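Local coordinates for Cas13d (uncultured Ruminococcus sp, PDB 6IV9), which probably uses two HEPN domains to mature its CRISPR RNA and to cleave RNA targets bound by that guide, at residues D207-Y212 / H279-V284. The protein carries 2 engineered substitutions. Residues are numbered along the deposited sequence; the frame is centred on the assembly and turned at random.
Sequences DDFMGY and HMLAIV
M210 reaches from the loop 207-212 to L281 and V284 on helix 267-291, a loop-to-helix contact in an all-helical part of Cas13d, probably within one of its two HEPN domains. The contact is apolar and buried. The CA-CB bond of M210 runs neither toward nor away from the helix, and neither CB nor CG touches 279-284. Bends at chi2 (-80°) and chi3 (-58°) then turn the end of the chain toward it. M210 SD lies 4.1 Å above one face of the F209 ring, offset toward the rim, and 4.3 Å from L281 CB. M210 CE makes the closest approaches: it meets V284 CG1 at 3.5 Å and also lies 3.5 Å from the backbone oxygen L281 O. F209 has CG anti to its own N (chi1 166°), which extends the ring beside the methionine. The CA-CB bond of L281 is directed toward the loop, and its side chain crosses that of F209 at about a right angle. L194 of helix 168-197 touches both M210 and L281; K244 and L248 of helix 232-251 also touch F209, and L505 of helix 497-505 packs on V284. Within the loop, D207 OD1 receives a weak, bent bond from M210 N, though D207 is poorly ordered. L281 CD1 meets the edge of the F209 ring at CZ, near the ring plane, 3.9 Å away.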
ATOM      1  N   ASP A 207      14.681 -18.870   1.228  1.00 81.28           N
ATOM      2  CA  ASP A 207      15.425 -17.708   1.764  1.00 90.01           C
ATOM      3  C   ASP A 207      16.916 -17.961   1.883  1.00 81.29           C
ATOM      4  O   ASP A 207      17.556 -17.332   2.698  1.00 84.23           O
ATOM      5  CB  ASP A 207      14.654 -16.834   2.745  1.00 84.94           C
ATOM      6  CG  ASP A 207      14.334 -15.492   2.106  1.00 72.12           C
ATOM      7  OD1 ASP A 207      14.675 -15.298   0.907  1.00 50.68           O
ATOM      8  OD2 ASP A 207      13.756 -14.669   2.799  1.00 56.54           O
ATOM      9  N   ASP A 208      17.413 -18.855   1.037  1.00 86.93           N
ATOM     10  CA  ASP A 208      18.875 -19.079   0.919  1.00 93.51           C
ATOM     11  C   ASP A 208      19.464 -17.784   0.359  1.00 87.23           C
ATOM     12  O   ASP A 208      20.631 -17.491   0.628  1.00 89.65           O
ATOM     13  CB  ASP A 208      19.186 -20.270   0.015  1.00 96.88           C
ATOM     14  CG  ASP A 208      19.542 -21.506   0.814  1.00 97.36           C
ATOM     15  OD1 ASP A 208      19.084 -21.600   1.965  1.00 92.56           O
ATOM     16  OD2 ASP A 208      20.283 -22.343   0.287  1.00 91.65           O
ATOM     17  N   PHE A 209      18.638 -17.033  -0.367  1.00 65.53           N
ATOM     18  CA  PHE A 209      19.130 -15.798  -1.005  1.00 49.04           C
ATOM     19  C   PHE A 209      18.924 -14.627  -0.050  1.00 49.22           C
ATOM     20  O   PHE A 209      19.886 -14.238   0.549  1.00 56.24           O
ATOM     21  CB  PHE A 209      18.466 -15.653  -2.372  1.00 45.47           C
ATOM     22  CG  PHE A 209      18.579 -14.308  -3.029  1.00 42.04           C
ATOM     23  CD1 PHE A 209      19.665 -13.495  -2.803  1.00 45.20           C
ATOM     24  CD2 PHE A 209      17.597 -13.866  -3.887  1.00 50.36           C
ATOM     25  CE1 PHE A 209      19.766 -12.263  -3.415  1.00 48.76           C
ATOM     26  CE2 PHE A 209      17.693 -12.632  -4.496  1.00 50.81           C
ATOM     27  CZ  PHE A 209      18.780 -11.833  -4.260  1.00 55.92           C
ATOM     28  N   MET A 210      17.710 -14.123   0.106  1.00 41.45           N
ATOM     29  CA  MET A 210      17.505 -12.942   0.984  1.00 40.54           C
ATOM     30  C   MET A 210      17.774 -13.236   2.463  1.00 41.49           C
ATOM     31  O   MET A 210      18.198 -12.334   3.147  1.00 46.33           O
ATOM     32  CB  MET A 210      16.120 -12.322   0.806  1.00 44.31           C
ATOM     33  CG  MET A 210      15.845 -11.909  -0.608  1.00 50.71           C
ATOM     34  SD  MET A 210      16.591 -10.360  -1.060  1.00 49.61           S
ATOM     35  CE  MET A 210      15.872  -9.264   0.155  1.00 43.65           C
ATOM     36  N   GLY A 211      17.498 -14.449   2.924  1.00 43.00           N
ATOM     37  CA  GLY A 211      17.668 -14.827   4.339  1.00 40.18           C
ATOM     38  C   GLY A 211      19.100 -14.758   4.838  1.00 45.12           C
ATOM     39  O   GLY A 211      19.277 -14.540   6.024  1.00 44.26           O
ATOM     40  N   TYR A 212      20.083 -15.012   3.978  1.00 37.99           N
ATOM     41  CA  TYR A 212      21.503 -15.037   4.405  1.00 39.36           C
ATOM     42  C   TYR A 212      22.168 -13.667   4.275  1.00 39.01           C
ATOM     43  O   TYR A 212      23.347 -13.579   4.565  1.00 39.87           O
ATOM     44  CB  TYR A 212      22.295 -16.079   3.619  1.00 49.30           C
ATOM     45  CG  TYR A 212      21.989 -17.508   3.973  1.00 55.16           C
ATOM     46  CD1 TYR A 212      21.635 -17.867   5.257  1.00 63.94           C
ATOM     47  CD2 TYR A 212      22.055 -18.502   3.019  1.00 63.83           C
ATOM     48  CE1 TYR A 212      21.349 -19.179   5.588  1.00 65.95           C
ATOM     49  CE2 TYR A 212      21.769 -19.817   3.330  1.00 65.94           C
ATOM     50  CZ  TYR A 212      21.415 -20.157   4.618  1.00 70.43           C
ATOM     51  OH  TYR A 212      21.141 -21.462   4.920  1.00 86.75           O
ATOM     52  N   HIS A 279      23.200  -3.193  -1.188  1.00 22.97           N
ATOM     53  CA  HIS A 279      22.733  -2.419  -0.015  1.00 23.27           C
ATOM     54  C   HIS A 279      21.204  -2.439   0.049  1.00 22.46           C
ATOM     55  O   HIS A 279      20.669  -2.530   1.135  1.00 25.00           O
ATOM     56  CB  HIS A 279      23.270  -0.995  -0.101  1.00 25.62           C
ATOM     57  CG  HIS A 279      24.727  -0.898   0.194  1.00 26.06           C
ATOM     58  ND1 HIS A 279      25.479   0.171  -0.164  1.00 28.38           N
ATOM     59  CD2 HIS A 279      25.562  -1.745   0.810  1.00 28.94           C
ATOM     60  CE1 HIS A 279      26.706  -0.018   0.223  1.00 25.40           C
ATOM     61  NE2 HIS A 279      26.780  -1.168   0.815  1.00 28.17           N
ATOM     62  N   MET A 280      20.550  -2.300  -1.094  1.00 21.46           N
ATOM     63  CA  MET A 280      19.072  -2.301  -1.119  1.00 23.89           C
ATOM     64  C   MET A 280      18.551  -3.658  -0.641  1.00 24.33           C
ATOM     65  O   MET A 280      17.713  -3.675   0.225  1.00 24.32           O
ATOM     66  CB  MET A 280      18.572  -1.999  -2.534  1.00 23.86           C
ATOM     67  CG  MET A 280      18.902  -0.601  -2.996  1.00 27.71           C
ATOM     68  SD  MET A 280      18.556  -0.215  -4.719  1.00 27.99           S
ATOM     69  CE  MET A 280      16.774  -0.076  -4.695  1.00 27.81           C
ATOM     70  N   LEU A 281      19.094  -4.750  -1.164  1.00 23.65           N
ATOM     71  CA  LEU A 281      18.637  -6.107  -0.789  1.00 23.76           C
ATOM     72  C   LEU A 281      18.932  -6.388   0.682  1.00 25.84           C
ATOM     73  O   LEU A 281      18.090  -6.889   1.350  1.00 24.22           O
ATOM     74  CB  LEU A 281      19.359  -7.123  -1.670  1.00 27.88           C
ATOM     75  CG  LEU A 281      19.136  -6.969  -3.164  1.00 33.08           C
ATOM     76  CD1 LEU A 281      19.847  -8.065  -3.917  1.00 35.29           C
ATOM     77  CD2 LEU A 281      17.670  -6.967  -3.494  1.00 35.74           C
ATOM     78  N   ALA A 282      20.118  -6.034   1.139  1.00 25.86           N
ATOM     79  CA  ALA A 282      20.501  -6.270   2.542  1.00 26.86           C
ATOM     80  C   ALA A 282      19.569  -5.484   3.469  1.00 21.68           C
ATOM     81  O   ALA A 282      19.240  -5.977   4.507  1.00 25.99           O
ATOM     82  CB  ALA A 282      21.934  -5.878   2.733  1.00 29.15           C
ATOM     83  N   ILE A 283      19.216  -4.263   3.104  1.00 22.70           N
ATOM     84  CA  ILE A 283      18.287  -3.460   3.949  1.00 23.92           C
ATOM     85  C   ILE A 283      16.915  -4.136   3.983  1.00 25.44           C
ATOM     86  O   ILE A 283      16.361  -4.261   5.035  1.00 27.79           O
ATOM     87  CB  ILE A 283      18.205  -2.007   3.470  1.00 23.71           C
ATOM     88  CG1 ILE A 283      19.474  -1.246   3.831  1.00 25.19           C
ATOM     89  CG2 ILE A 283      16.979  -1.335   4.039  1.00 25.85           C
ATOM     90  CD1 ILE A 283      19.633   0.049   3.118  1.00 25.68           C
ATOM     91  N   VAL A 284      16.442  -4.616   2.841  1.00 27.51           N
ATOM     92  CA  VAL A 284      15.132  -5.313   2.788  1.00 24.10           C
ATOM     93  C   VAL A 284      15.219  -6.543   3.692  1.00 24.62           C
ATOM     94  O   VAL A 284      14.314  -6.767   4.442  1.00 24.66           O
ATOM     95  CB  VAL A 284      14.784  -5.706   1.345  1.00 25.04           C
ATOM     96  CG1 VAL A 284      13.682  -6.737   1.296  1.00 29.00           C
ATOM     97  CG2 VAL A 284      14.412  -4.501   0.513  1.00 25.36           C
TER